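Local coordinates for pvivax hypothetical protein (Plasmodium vivax, PDB 2B30), which is probably a magnesium-dependent phosphatase of the haloacid dehalogenase superfamily, Cof-like subfamily IIB, although its substrate is unknown, at residues N134-H139 / L182-D187. Numbering follows the deposited sequence.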
loop_
_atom_site.group_PDB
_atom_site.type_symbol
_atom_site.label_atom_id
_atom_site.label_comp_id
_atom_site.label_asym_id
_atom_site.label_seq_id
_atom_site.Cartn_x
_atom_site.Cartn_y
_atom_site.Cartn_z
ATOM N N ASN A 134 31.218 -4.943 -1.570
ATOM C CA ASN A 134 32.060 -4.877 -0.357
ATOM C C ASN A 134 31.615 -3.810 0.663
ATOM O O ASN A 134 32.348 -3.515 1.607
ATOM C CB ASN A 134 33.558 -4.715 -0.696
ATOM C CG ASN A 134 34.112 -5.859 -1.581
ATOM O OD1 ASN A 134 33.746 -7.032 -1.431
ATOM N ND2 ASN A 134 35.011 -5.505 -2.504
ATOM N N GLN A 135 30.414 -3.253 0.489
ATOM C CA GLN A 135 29.817 -2.367 1.500
ATOM C C GLN A 135 28.326 -2.664 1.701
ATOM O O GLN A 135 27.556 -1.796 2.143
ATOM C CB GLN A 135 30.036 -0.907 1.114
ATOM C CG GLN A 135 29.660 -0.593 -0.316
ATOM C CD GLN A 135 30.215 0.725 -0.781
ATOM O OE1 GLN A 135 31.231 0.768 -1.474
ATOM N NE2 GLN A 135 29.562 1.812 -0.392
ATOM N N THR A 136 27.948 -3.910 1.412
ATOM C CA THR A 136 26.551 -4.351 1.401
ATOM C C THR A 136 26.306 -5.432 2.455
ATOM O O THR A 136 26.996 -6.443 2.474
ATOM C CB THR A 136 26.180 -4.906 0.006
ATOM O OG1 THR A 136 26.252 -3.847 -0.951
ATOM C CG2 THR A 136 24.766 -5.506 -0.010
ATOM N N ILE A 137 25.317 -5.221 3.322
ATOM C CA ILE A 137 24.975 -6.208 4.353
ATOM C C ILE A 137 23.843 -7.106 3.865
ATOM O O ILE A 137 22.744 -6.637 3.576
ATOM C CB ILE A 137 24.578 -5.543 5.687
ATOM C CG1 ILE A 137 25.666 -4.567 6.127
ATOM C CG2 ILE A 137 24.373 -6.612 6.765
ATOM C CD1 ILE A 137 25.257 -3.641 7.228
ATOM N N PHE A 138 24.123 -8.400 3.784
ATOM C CA PHE A 138 23.196 -9.367 3.194
ATOM C C PHE A 138 22.369 -10.034 4.279
ATOM O O PHE A 138 22.933 -10.667 5.172
ATOM C CB PHE A 138 23.976 -10.423 2.425
ATOM C CG PHE A 138 24.712 -9.875 1.242
ATOM C CD1 PHE A 138 24.203 -10.028 -0.039
ATOM C CD2 PHE A 138 25.916 -9.201 1.408
ATOM C CE1 PHE A 138 24.877 -9.531 -1.129
ATOM C CE2 PHE A 138 26.597 -8.699 0.316
ATOM C CZ PHE A 138 26.076 -8.861 -0.956
ATOM N N HIS A 139 21.046 -9.885 4.206
ATOM C CA HIS A 139 20.156 -10.356 5.265
ATOM C C HIS A 139 19.324 -11.550 4.807
ATOM O O HIS A 139 18.689 -11.490 3.759
ATOM C CB HIS A 139 19.207 -9.235 5.697
ATOM C CG HIS A 139 19.868 -8.126 6.456
ATOM N ND1 HIS A 139 19.982 -8.130 7.830
ATOM C CD2 HIS A 139 20.416 -6.959 6.038
ATOM C CE1 HIS A 139 20.579 -7.018 8.224
ATOM N NE2 HIS A 139 20.848 -6.288 7.157
ATOM N N LEU A 182 18.995 -6.470 1.278
ATOM C CA LEU A 182 20.361 -5.954 1.180
ATOM C C LEU A 182 20.351 -4.507 1.672
ATOM O O LEU A 182 19.634 -3.666 1.117
ATOM C CB LEU A 182 20.894 -5.998 -0.258
ATOM C CG LEU A 182 20.814 -7.294 -1.062
ATOM C CD1 LEU A 182 21.665 -7.167 -2.305
ATOM C CD2 LEU A 182 21.278 -8.484 -0.265
ATOM N N MET A 183 21.117 -4.225 2.724
ATOM C CA MET A 183 21.313 -2.852 3.174
ATOM C C MET A 183 22.655 -2.366 2.676
ATOM O O MET A 183 23.692 -2.719 3.235
ATOM C CB MET A 183 21.272 -2.740 4.692
ATOM C CG MET A 183 21.248 -1.300 5.176
ATOM S SD MET A 183 22.137 -1.107 6.717
ATOM C CE MET A 183 21.921 0.654 7.007
ATOM N N ILE A 184 22.636 -1.559 1.621
ATOM C CA ILE A 184 23.868 -1.014 1.056
ATOM C C ILE A 184 24.287 0.202 1.890
ATOM O O ILE A 184 23.614 1.236 1.881
ATOM C CB ILE A 184 23.698 -0.630 -0.432
ATOM C CG1 ILE A 184 23.147 -1.817 -1.237
ATOM C CG2 ILE A 184 25.026 -0.187 -1.032
ATOM C CD1 ILE A 184 22.938 -1.511 -2.715
ATOM N N VAL A 185 25.387 0.056 2.625
ATOM C CA VAL A 185 25.935 1.153 3.412
ATOM C C VAL A 185 26.628 2.130 2.469
ATOM O O VAL A 185 27.491 1.748 1.682
ATOM C CB VAL A 185 26.905 0.643 4.494
ATOM C CG1 VAL A 185 27.618 1.796 5.166
ATOM C CG2 VAL A 185 26.151 -0.185 5.530
ATOM N N LEU A 186 26.225 3.391 2.548
ATOM C CA LEU A 186 26.625 4.393 1.572
ATOM C C LEU A 186 27.334 5.575 2.218
ATOM O O LEU A 186 27.040 5.973 3.350
ATOM C CB LEU A 186 25.406 4.864 0.762
ATOM C CG LEU A 186 25.282 4.406 -0.704
ATOM C CD1 LEU A 186 25.883 3.041 -0.979
ATOM C CD2 LEU A 186 23.821 4.439 -1.163
ATOM N N ASP A 187 28.290 6.113 1.468
ATOM C CA ASP A 187 29.072 7.262 1.871
ATOM C C ASP A 187 28.209 8.490 1.598
ATOM O O ASP A 187 27.781 8.691 0.456
ATOM C CB ASP A 187 30.352 7.292 1.030
ATOM C CG ASP A 187 31.396 8.241 1.566
ATOM O OD1 ASP A 187 31.024 9.294 2.123
ATOM O OD2 ASP A 187 32.597 7.932 1.404
#
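The central antiparallel strand pair of the cap-domain sheet, the alpha/beta cap expected of a Cof-like (subfamily IIB) HAD hydrolase, joins Ile137 to Met183 by two backbone hydrogen bonds. Ile137 N gives to Met183 O at 3.0 Å and Met183 N returns to Ile137 O, making this the hydrogen-bonded pair; Thr136–Ile184 and Phe138–Leu182 flank it as non-hydrogen-bonded pairs. The pair illustrates how the two faces of one sheet can be packed by different helices. On the side of Ile137 and Met183, the two side chains run alongside each other, with Ile137 CD1 4.1 Å from Met183 SD and also against Val185 CG2; Phe155 of helix 155-160 packs on all three residues. The Met183 side chain lies about 9 Å from that of the calcium ligand Asp35 and about 11 Å from the calcium ion, near the metal site without contacting it. On the other side, Leu182 CD2 meets the Phe138 ring obliquely near CD1, while Thr136 CG2, anti to its own backbone nitrogen, reaches 3.9 Å from Leu182 CB and also lies over one face of the Phe138 ring, offset toward its rim. Helix 117-129 covers this layer through Tyr120, Leu123 and Leu127. Thr136 OG1 lies against Ile184 CG1, but its hydrogen bond goes back to Leu132 O. Next to the Thr136–Ile184 pair, Gln135 makes two hydrogen bonds to Val185. Gln135 O accepts from Val185 N, and the side chain, extended beyond CG, brings Gln135 NE2 to Val185 O, 2.9 Å, at an N-H...O angle of 163°, with the acceptor close to the amide plane.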